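Local coordinates for uncharacterized protein (Pyrococcus furiosus, PDB 4XLZ) that probably removes an acetyl group from N,N'-diacetylchitobiose, as a metal-binding deacetylase of carbohydrate esterase family 14, at residues A[101-106]-A[129-134]; A[123-128]-A[163-168]; A[203-208]-A[244-249]. One frame throughout, in Å; residues are numbered along the deposited sequence.

Contact 1. Residues A[101-106]-A[129-134]; sequences VRKIYW and RKEKPD
Lys103 starts the contact by sending its amine across to the end of helix 118-131, where NZ makes a salt bridge of 2.8 Å with Glu131 OE1. The chain runs out with CG anti to the backbone N (chi1 -174°), and this extended start carries Lys103 CD to 3.5 Å from Glu131 OE1; the bend at chi3, -77°, then turns CE and NZ so that the amine meets the same oxygen. The amine uses the syn lone pair of OE1. A water makes a second path: it accepts from Lys103 NZ at 3.2 Å and donates to Glu131 OE2 at 2.7 Å.

Two residues on, Tyr105 points the same way from strand 103-109, and its hydroxyl gives a short bond of 2.5 Å from OH to Glu131 OE1. This donor arrives on the anti side, 16° out of the carboxylate plane, while the oxygen lies at the ring edge. OE1 is thus gripped from both sides by two donors, and OE2 forms a salt bridge with Lys33. Two lysines so close to one carboxylate probably keep it ionised, although Glu131 is buried.

Strand 103-109 is the outermost strand, within this chain, of the parallel sheet, and helix 118-131 carries the chain from it over two strands to strand 135-139. The contact therefore ties the first strand of a beta-alpha-beta crossover to the C-terminal end of its connecting helix, in a Rossmann-like sheet of order 3-2-1-4-5.

Contact 2. Residues A[123-128]-A[163-168]; sequences DLVKII and AFSQLP
Helix packing within the alpha/beta fold brings Val125 and Ile128, one turn apart on helix 118-131, against Ser165, near the end of helix 149-164, where a type I turn runs from Phe164 to Leu167. The backbones come very close, with Val125 CA only 5.1 Å from Ser165 CA, a separation that a side chain as small as serine allows.

Ser165 carries the contact. Its OG stands anti to its own carbonyl carbon (chi1 -72°) and enters between the two aliphatic side chains. On one flank Ile128 CG2 lies 3.4 Å from Ser165 OG, and Ile128 CD1 follows at 3.8 Å from that oxygen. On the other, Val125 CG2 is 3.5 Å from Ser165 OG. The second valine methyl rests over the backbone as well, Val125 CG1 coming 4.0 Å from Ser165 CA. Phe164 adds a looser touch, Val125 CG2 to Phe164 CB at 4.5 Å, while its ring turns off to meet that of Phe170.

No hydrogen bond crosses between the two segments. The buried hydroxyl is instead satisfied four residues back along the chain, by the carbonyl oxygen of Ser161. The backbone oxygen of Ser165 is held too, accepting from Arg129 NE one residue beyond Ile128. With the polar atoms engaged in this way, what remains between the side chains is van der Waals contact between methyl groups and a hydroxyl whose hydrogen bonding is directed elsewhere, so cohesion here rests on close fit rather than on polar attraction across the interface.

Contact 3. Residues A[203-208]-A[244-249]; sequences DLMELK and VRYGEG
Glu248 OE2 is held by two donors, the amine of Lys208 and the backbone N of Gly50. Lys208 NZ reaches it at 2.7 Å in a salt bridge, meeting the oxygen on its anti side and 26° out of the carboxylate plane. The lysine chain is extended throughout and the glutamate comes from the opposite direction; Lys208 CD also passes 3.3 Å from Glu248 OE2. The other carboxylate oxygen, Glu248 OE1, bonds to Thr51 OG1, which fixes the rotation of the group, and the amine gives a further bond to Ile46 O. A methionine in place of Lys208 would probably leave the buried carboxylate without its charged mate and Ile46 O without this donor.

These bonds join three elements: helix 205-213, helix 43-57 and strand 247-250, which pairs antiparallel with strand 197-200 in a two-stranded sheet separate from the parallel one. Helices 205-213 and 221-240 lie between the two strands in sequence, and Met205, at the start of the first, packs on Tyr246, just before the second strand.

Met205, present as selenomethionine, crosses the tyrosine at about a right angle. Its CB lies 3.6 Å from Tyr246 CD2 and its CG 3.7 Å from Tyr246 CE2. A bend at chi2 (64°) then carries the selenium and methyl over the face: Met205 CE stands 4.3 Å from the Tyr246 ring centroid, only 8° off the normal, a CH-pi contact, and Met205 SE is 4.6 Å from that centroid, a more distant Met-aromatic one. On the opposite face lies Arg245 CG. The phenol oxygen, Tyr246 OH, bonds to NH1 of Arg232 on helix 221-240.

Overall arrangement
Contacts 1 and 2 share helix 118-131 and lie with centres 13 Å apart; their segments alternate along the chain, and both touch the second subunit. Arg129 of contact 1 also lies against 163-168, its NH1 2.9 Å from Leu167 O. Contact 3 lies later in the sequence and stands apart, its centre 25 Å from that of contact 1 and 32 Å from that of contact 2, on the opposite side of the chain's centre from contact 2. Cadmium is bound by His40, Asp43 and His151: helix 149-164, packed in contact 2, carries His151, and helix 43-57, bonded in contact 3, begins at Asp43. None of the three contacts supplies a metal ligand from its own segments.

Contact 1. Residues A[101-106]-A[129-134]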
loop_
_atom_site.group_PDB
_atom_site.type_symbol
_atom_site.label_atom_id
_atom_site.label_comp_id
_atom_site.label_asym_id
_atom_site.label_seq_id
_atom_site.Cartn_x
_atom_site.Cartn_y
_atom_site.Cartn_z
ATOM N N VAL A 101 11.390 -35.295 -5.542
ATOM C CA VAL A 101 10.170 -34.404 -5.428
ATOM C C VAL A 101 9.452 -34.392 -6.790
ATOM O O VAL A 101 10.105 -34.137 -7.844
ATOM C CB VAL A 101 10.723 -32.971 -5.029
ATOM C CG1 VAL A 101 9.536 -31.833 -5.142
ATOM C CG2 VAL A 101 11.317 -33.025 -3.702
ATOM N N ARG A 102 8.118 -34.505 -6.744
ATOM C CA ARG A 102 7.429 -34.587 -8.018
ATOM C C ARG A 102 6.423 -33.471 -8.242
ATOM O O ARG A 102 5.698 -33.502 -9.228
ATOM C CB ARG A 102 6.547 -35.888 -8.059
ATOM C CG ARG A 102 7.419 -37.193 -8.072
ATOM C CD ARG A 102 6.575 -38.440 -7.712
ATOM N NE ARG A 102 7.480 -39.397 -7.045
ATOM C CZ ARG A 102 8.392 -40.162 -7.669
ATOM N NH1 ARG A 102 8.515 -40.152 -8.994
ATOM N NH2 ARG A 102 9.186 -40.961 -6.969
ATOM N N LYS A 103 6.326 -32.512 -7.322
ATOM C CA LYS A 103 5.297 -31.459 -7.534
ATOM C C LYS A 103 5.845 -30.136 -6.928
ATOM O O LYS A 103 6.307 -30.145 -5.789
ATOM C CB LYS A 103 4.018 -31.803 -6.846
ATOM C CG LYS A 103 2.889 -30.803 -7.159
ATOM C CD LYS A 103 1.587 -31.152 -6.380
ATOM C CE LYS A 103 0.757 -32.311 -6.907
ATOM N NZ LYS A 103 -0.733 -32.249 -6.294
ATOM N N ILE A 104 5.751 -29.116 -7.751
ATOM C CA ILE A 104 6.229 -27.750 -7.284
ATOM C C ILE A 104 5.064 -26.799 -7.619
ATOM O O ILE A 104 4.574 -26.745 -8.785
ATOM C CB ILE A 104 7.446 -27.312 -8.075
ATOM C CG1 ILE A 104 8.658 -28.312 -7.826
ATOM C CG2 ILE A 104 7.839 -25.908 -7.569
ATOM C CD1 ILE A 104 9.781 -28.076 -8.885
ATOM N N TYR A 105 4.613 -26.030 -6.595
ATOM C CA TYR A 105 3.731 -24.869 -6.868
ATOM C C TYR A 105 4.562 -23.594 -6.962
ATOM O O TYR A 105 5.368 -23.369 -6.015
ATOM C CB TYR A 105 2.760 -24.654 -5.705
ATOM C CG TYR A 105 1.712 -25.723 -5.565
ATOM C CD1 TYR A 105 1.950 -26.935 -4.848
ATOM C CD2 TYR A 105 0.426 -25.490 -6.071
ATOM C CE1 TYR A 105 0.903 -27.874 -4.709
ATOM C CE2 TYR A 105 -0.579 -26.435 -5.940
ATOM C CZ TYR A 105 -0.337 -27.573 -5.252
ATOM O OH TYR A 105 -1.382 -28.512 -5.074
ATOM N N TRP A 106 4.412 -22.866 -7.990
ATOM C CA TRP A 106 5.180 -21.632 -8.232
ATOM C C TRP A 106 4.281 -20.466 -7.966
ATOM O O TRP A 106 3.288 -20.229 -8.699
ATOM C CB TRP A 106 5.629 -21.535 -9.703
ATOM C CG TRP A 106 6.561 -22.691 -10.114
ATOM C CD1 TRP A 106 6.174 -23.856 -10.747
ATOM C CD2 TRP A 106 7.939 -22.749 -9.905
ATOM N NE1 TRP A 106 7.382 -24.609 -11.040
ATOM C CE2 TRP A 106 8.411 -23.934 -10.473
ATOM C CE3 TRP A 106 8.832 -21.863 -9.310
ATOM C CZ2 TRP A 106 9.797 -24.266 -10.489
ATOM C CZ3 TRP A 106 10.240 -22.152 -9.292
ATOM C CH2 TRP A 106 10.656 -23.370 -9.895
ATOM N N ARG A 129 -4.669 -26.053 2.349
ATOM C CA ARG A 129 -5.982 -26.692 2.502
ATOM C C ARG A 129 -6.175 -27.656 1.364
ATOM O O ARG A 129 -6.846 -28.717 1.652
ATOM C CB ARG A 129 -7.061 -25.650 2.491
ATOM C CG ARG A 129 -7.072 -24.814 3.776
ATOM C CD ARG A 129 -8.111 -23.670 3.552
ATOM N NE ARG A 129 -8.222 -22.932 4.882
ATOM C CZ ARG A 129 -8.831 -21.717 5.023
ATOM N NH1 ARG A 129 -8.971 -21.222 6.259
ATOM N NH2 ARG A 129 -9.229 -21.041 3.928
ATOM N N LYS A 130 -5.686 -27.435 0.180
ATOM C CA LYS A 130 -5.861 -28.454 -0.940
ATOM C C LYS A 130 -5.049 -29.710 -0.621
ATOM O O LYS A 130 -5.563 -30.852 -0.744
ATOM C CB LYS A 130 -5.384 -27.838 -2.212
ATOM C CG LYS A 130 -5.423 -28.839 -3.404
ATOM C CD LYS A 130 -6.783 -29.195 -3.893
ATOM C CE LYS A 130 -6.574 -30.365 -5.036
ATOM N NZ LYS A 130 -7.976 -30.480 -5.617
ATOM N N GLU A 131 -3.790 -29.538 -0.186
ATOM C CA GLU A 131 -2.909 -30.699 -0.099
ATOM C C GLU A 131 -3.016 -31.372 1.227
ATOM O O GLU A 131 -2.618 -32.595 1.338
ATOM C CB GLU A 131 -1.440 -30.237 -0.382
ATOM C CG GLU A 131 -1.165 -29.865 -1.799
ATOM C CD GLU A 131 -1.070 -31.050 -2.803
ATOM O OE1 GLU A 131 -0.909 -30.732 -3.952
ATOM O OE2 GLU A 131 -1.184 -32.219 -2.297
ATOM N N LYS A 132 -3.455 -30.738 2.313
ATOM C CA LYS A 132 -3.568 -31.303 3.662
ATOM C C LYS A 132 -2.259 -31.934 4.154
ATOM O O LYS A 132 -2.201 -33.162 4.497
ATOM C CB LYS A 132 -4.717 -32.368 3.648
ATOM C CG LYS A 132 -6.026 -31.652 3.443
ATOM C CD LYS A 132 -7.229 -32.665 3.510
ATOM C CE LYS A 132 -8.653 -32.025 3.837
ATOM N NZ LYS A 132 -8.851 -31.168 5.203
ATOM N N PRO A 133 -1.136 -31.232 4.084
ATOM C CA PRO A 133 0.128 -31.844 4.466
ATOM C C PRO A 133 0.206 -32.090 5.954
ATOM O O PRO A 133 -0.288 -31.328 6.861
ATOM C CB PRO A 133 1.182 -30.772 4.058
ATOM C CG PRO A 133 0.373 -29.422 4.281
ATOM C CD PRO A 133 -0.964 -29.832 3.607
ATOM N N ASP A 134 0.975 -33.140 6.313
ATOM C CA ASP A 134 1.230 -33.387 7.739
ATOM C C ASP A 134 2.250 -32.419 8.327
ATOM O O ASP A 134 2.186 -32.096 9.511
ATOM C CB ASP A 134 1.806 -34.907 8.011
ATOM C CG ASP A 134 0.903 -35.898 7.366
ATOM O OD1 ASP A 134 1.245 -36.474 6.350
ATOM O OD2 ASP A 134 -0.276 -35.978 7.847
HETATM O O HOH W 1 -0.553 -34.308 -3.894
#

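Contact 2. Residues A[123-128]-A[163-168]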
loop_
_atom_site.group_PDB
_atom_site.type_symbol
_atom_site.label_atom_id
_atom_site.label_comp_id
_atom_site.label_asym_id
_atom_site.label_seq_id
_atom_site.Cartn_x
_atom_site.Cartn_y
_atom_site.Cartn_z
ATOM N N ASP A 123 -2.562 -17.341 -0.645
ATOM C CA ASP A 123 -2.019 -18.334 -1.625
ATOM C C ASP A 123 -1.525 -19.594 -0.845
ATOM O O ASP A 123 -1.767 -20.766 -1.213
ATOM C CB ASP A 123 -0.767 -17.746 -2.275
ATOM C CG ASP A 123 -1.061 -16.734 -3.278
ATOM O OD1 ASP A 123 -2.217 -16.703 -3.857
ATOM O OD2 ASP A 123 -0.120 -15.890 -3.484
ATOM N N LEU A 124 -0.782 -19.388 0.272
ATOM C CA LEU A 124 -0.255 -20.502 1.071
ATOM C C LEU A 124 -1.389 -21.297 1.650
ATOM O O LEU A 124 -1.375 -22.516 1.668
ATOM C CB LEU A 124 0.716 -20.034 2.167
ATOM C CG LEU A 124 1.970 -19.404 1.558
ATOM C CD1 LEU A 124 2.848 -18.994 2.786
ATOM C CD2 LEU A 124 2.787 -20.415 0.705
ATOM N N VAL A 125 -2.402 -20.625 2.259
ATOM C CA VAL A 125 -3.540 -21.326 2.904
ATOM C C VAL A 125 -4.311 -22.087 1.790
ATOM O O VAL A 125 -4.720 -23.228 2.157
ATOM C CB VAL A 125 -4.396 -20.286 3.541
ATOM C CG1 VAL A 125 -5.783 -20.879 3.959
ATOM C CG2 VAL A 125 -3.696 -19.747 4.824
ATOM N N LYS A 126 -4.455 -21.597 0.588
ATOM C CA LYS A 126 -5.220 -22.380 -0.449
ATOM C C LYS A 126 -4.471 -23.684 -0.713
ATOM O O LYS A 126 -5.066 -24.772 -0.773
ATOM C CB LYS A 126 -5.178 -21.536 -1.747
ATOM C CG LYS A 126 -6.004 -22.206 -2.850
ATOM C CD LYS A 126 -6.536 -21.147 -3.987
ATOM C CE LYS A 126 -5.454 -20.678 -4.728
ATOM N NZ LYS A 126 -6.109 -19.452 -5.505
ATOM N N ILE A 127 -3.135 -23.641 -0.815
ATOM C CA ILE A 127 -2.391 -24.895 -1.118
ATOM C C ILE A 127 -2.374 -25.749 0.051
ATOM O O ILE A 127 -2.506 -27.027 -0.071
ATOM C CB ILE A 127 -0.957 -24.490 -1.500
ATOM C CG1 ILE A 127 -0.973 -23.709 -2.831
ATOM C CG2 ILE A 127 -0.104 -25.814 -1.717
ATOM C CD1 ILE A 127 0.350 -22.923 -3.165
ATOM N N ILE A 128 -2.208 -25.300 1.310
ATOM C CA ILE A 128 -2.248 -26.121 2.463
ATOM C C ILE A 128 -3.613 -26.825 2.570
ATOM O O ILE A 128 -3.611 -27.985 2.964
ATOM C CB ILE A 128 -1.902 -25.261 3.761
ATOM C CG1 ILE A 128 -0.397 -24.853 3.624
ATOM C CG2 ILE A 128 -2.142 -26.042 5.061
ATOM C CD1 ILE A 128 -0.022 -23.799 4.722
ATOM N N ALA A 163 -0.964 -21.515 10.787
ATOM C CA ALA A 163 -1.941 -21.261 11.864
ATOM C C ALA A 163 -3.281 -20.927 11.222
ATOM O O ALA A 163 -4.365 -21.405 11.656
ATOM C CB ALA A 163 -1.496 -20.077 12.665
ATOM N N PHE A 164 -3.305 -20.050 10.195
ATOM C CA PHE A 164 -4.621 -19.517 9.736
ATOM C C PHE A 164 -5.338 -20.431 8.853
ATOM O O PHE A 164 -6.591 -20.309 8.636
ATOM C CB PHE A 164 -4.370 -18.166 8.980
ATOM C CG PHE A 164 -3.790 -17.061 9.892
ATOM C CD1 PHE A 164 -3.743 -17.130 11.273
ATOM C CD2 PHE A 164 -3.206 -15.985 9.228
ATOM C CE1 PHE A 164 -3.129 -16.065 12.032
ATOM C CE2 PHE A 164 -2.601 -14.928 9.959
ATOM C CZ PHE A 164 -2.519 -15.000 11.317
ATOM N N SER A 165 -4.631 -21.484 8.330
ATOM C CA SER A 165 -5.366 -22.509 7.545
ATOM C C SER A 165 -6.396 -23.262 8.353
ATOM O O SER A 165 -7.366 -23.756 7.651
ATOM C CB SER A 165 -4.321 -23.583 7.082
ATOM O OG SER A 165 -3.478 -23.040 6.074
ATOM N N GLN A 166 -6.318 -23.188 9.665
ATOM C CA GLN A 166 -7.295 -23.942 10.590
ATOM C C GLN A 166 -8.534 -23.076 10.767
ATOM O O GLN A 166 -9.502 -23.531 11.423
ATOM C CB GLN A 166 -6.676 -24.120 12.014
ATOM C CG GLN A 166 -5.496 -24.896 11.823
ATOM C CD GLN A 166 -4.921 -25.319 13.132
ATOM O OE1 GLN A 166 -5.603 -25.458 14.106
ATOM N NE2 GLN A 166 -3.639 -25.588 13.118
ATOM N N LEU A 167 -8.554 -21.828 10.281
ATOM C CA LEU A 167 -9.645 -20.914 10.740
ATOM C C LEU A 167 -10.572 -20.683 9.628
ATOM O O LEU A 167 -10.270 -20.099 8.564
ATOM C CB LEU A 167 -8.971 -19.483 11.086
ATOM C CG LEU A 167 -7.902 -19.537 12.127
ATOM C CD1 LEU A 167 -7.239 -18.160 12.380
ATOM C CD2 LEU A 167 -8.470 -20.074 13.510
ATOM N N PRO A 168 -11.869 -21.090 9.777
ATOM C CA PRO A 168 -12.811 -21.042 8.590
ATOM C C PRO A 168 -13.188 -19.589 8.137
ATOM O O PRO A 168 -13.592 -19.401 7.012
ATOM C CB PRO A 168 -14.074 -21.788 9.101
ATOM C CG PRO A 168 -13.932 -21.808 10.575
ATOM C CD PRO A 168 -12.383 -21.842 10.957
#

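Contact 3. Residues A[203-208]-A[244-249]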
loop_
_atom_site.group_PDB
_atom_site.type_symbol
_atom_site.label_atom_id
_atom_site.label_comp_id
_atom_site.label_asym_id
_atom_site.label_seq_id
_atom_site.Cartn_x
_atom_site.Cartn_y
_atom_site.Cartn_z
ATOM N N ASP A 203 26.003 -39.474 4.454
ATOM C CA ASP A 203 26.129 -40.298 3.206
ATOM C C ASP A 203 25.378 -39.765 1.990
ATOM O O ASP A 203 25.497 -40.288 0.874
ATOM C CB ASP A 203 25.592 -41.708 3.507
ATOM C CG ASP A 203 26.543 -42.485 4.467
ATOM O OD1 ASP A 203 27.787 -42.135 4.556
ATOM O OD2 ASP A 203 25.981 -43.383 5.130
ATOM N N LEU A 204 24.590 -38.681 2.199
ATOM C CA LEU A 204 23.909 -38.013 1.089
ATOM C C LEU A 204 24.481 -36.689 0.733
ATOM O O LEU A 204 23.927 -35.988 -0.115
ATOM C CB LEU A 204 22.436 -37.772 1.552
ATOM C CG LEU A 204 21.649 -39.069 1.650
ATOM C CD1 LEU A 204 20.259 -38.789 2.255
ATOM C CD2 LEU A 204 21.505 -39.699 0.245
HETATM N N MSE A 205 25.666 -36.332 1.246
HETATM C CA MSE A 205 26.209 -35.049 0.969
HETATM C C MSE A 205 26.487 -34.869 -0.507
HETATM O O MSE A 205 26.262 -33.783 -1.109
HETATM C CB MSE A 205 27.485 -34.832 1.836
HETATM C CG MSE A 205 28.099 -33.481 1.625
HETATM SE SE MSE A 205 26.914 -32.016 2.205
HETATM C CE MSE A 205 28.366 -30.687 2.503
ATOM N N GLU A 206 27.131 -35.849 -1.191
ATOM C CA GLU A 206 27.433 -35.577 -2.547
ATOM C C GLU A 206 26.164 -35.444 -3.441
ATOM O O GLU A 206 26.205 -34.665 -4.349
ATOM C CB GLU A 206 28.310 -36.809 -3.089
ATOM C CG GLU A 206 29.769 -36.790 -2.408
ATOM C CD GLU A 206 30.590 -35.457 -2.607
ATOM O OE1 GLU A 206 30.949 -34.944 -1.575
ATOM O OE2 GLU A 206 30.803 -34.918 -3.752
ATOM N N LEU A 207 25.134 -36.215 -3.129
ATOM C CA LEU A 207 23.823 -36.072 -3.844
ATOM C C LEU A 207 23.270 -34.618 -3.559
ATOM O O LEU A 207 22.818 -33.984 -4.545
ATOM C CB LEU A 207 22.868 -37.131 -3.387
ATOM C CG LEU A 207 21.474 -36.979 -4.093
ATOM C CD1 LEU A 207 21.629 -36.971 -5.654
ATOM C CD2 LEU A 207 20.447 -38.010 -3.574
ATOM N N LYS A 208 23.293 -34.217 -2.301
ATOM C CA LYS A 208 22.815 -32.826 -1.982
ATOM C C LYS A 208 23.582 -31.851 -2.817
ATOM O O LYS A 208 23.022 -30.921 -3.456
ATOM C CB LYS A 208 23.069 -32.547 -0.496
ATOM C CG LYS A 208 22.721 -31.048 -0.191
ATOM C CD LYS A 208 22.763 -30.883 1.297
ATOM C CE LYS A 208 22.415 -29.349 1.495
ATOM N NZ LYS A 208 21.948 -29.085 2.846
ATOM N N VAL A 244 28.161 -36.267 14.169
ATOM C CA VAL A 244 28.279 -36.781 12.812
ATOM C C VAL A 244 28.966 -35.739 11.951
ATOM O O VAL A 244 29.139 -34.568 12.305
ATOM C CB VAL A 244 26.890 -37.282 12.198
ATOM C CG1 VAL A 244 26.155 -38.220 13.070
ATOM C CG2 VAL A 244 26.014 -36.007 11.811
ATOM N N ARG A 245 29.496 -36.200 10.803
ATOM C CA ARG A 245 30.273 -35.299 9.940
ATOM C C ARG A 245 29.349 -34.139 9.373
ATOM O O ARG A 245 29.764 -33.028 9.474
ATOM C CB ARG A 245 30.905 -36.067 8.768
ATOM C CG ARG A 245 31.940 -35.265 8.086
ATOM C CD ARG A 245 32.558 -36.064 6.930
ATOM N NE ARG A 245 33.649 -35.293 6.369
ATOM C CZ ARG A 245 34.229 -35.547 5.142
ATOM N NH1 ARG A 245 35.254 -34.777 4.739
ATOM N NH2 ARG A 245 33.801 -36.500 4.272
ATOM N N TYR A 246 28.263 -34.549 8.733
ATOM C CA TYR A 246 27.409 -33.547 8.023
ATOM C C TYR A 246 25.986 -33.756 8.514
ATOM O O TYR A 246 25.420 -34.846 8.487
ATOM C CB TYR A 246 27.464 -33.809 6.505
ATOM C CG TYR A 246 28.850 -33.639 5.921
ATOM C CD1 TYR A 246 29.626 -32.515 6.246
ATOM C CD2 TYR A 246 29.252 -34.539 4.954
ATOM C CE1 TYR A 246 30.915 -32.327 5.596
ATOM C CE2 TYR A 246 30.504 -34.368 4.318
ATOM C CZ TYR A 246 31.302 -33.297 4.642
ATOM O OH TYR A 246 32.536 -32.992 4.099
ATOM N N GLY A 247 25.381 -32.605 8.905
ATOM C CA GLY A 247 23.965 -32.643 9.356
ATOM C C GLY A 247 23.193 -31.462 8.724
ATOM O O GLY A 247 23.724 -30.523 8.197
ATOM N N GLU A 248 21.877 -31.690 8.732
ATOM C CA GLU A 248 20.922 -30.553 8.465
ATOM C C GLU A 248 20.102 -30.300 9.728
ATOM O O GLU A 248 19.592 -31.198 10.344
ATOM C CB GLU A 248 19.970 -30.940 7.324
ATOM C CG GLU A 248 20.709 -30.803 5.972
ATOM C CD GLU A 248 19.919 -31.340 4.771
ATOM O OE1 GLU A 248 18.859 -31.886 4.976
ATOM O OE2 GLU A 248 20.457 -31.144 3.648
ATOM N N GLY A 249 20.046 -28.996 10.091
ATOM C CA GLY A 249 19.361 -28.672 11.306
ATOM C C GLY A 249 17.957 -28.052 11.107
ATOM O O GLY A 249 17.746 -27.320 10.111
#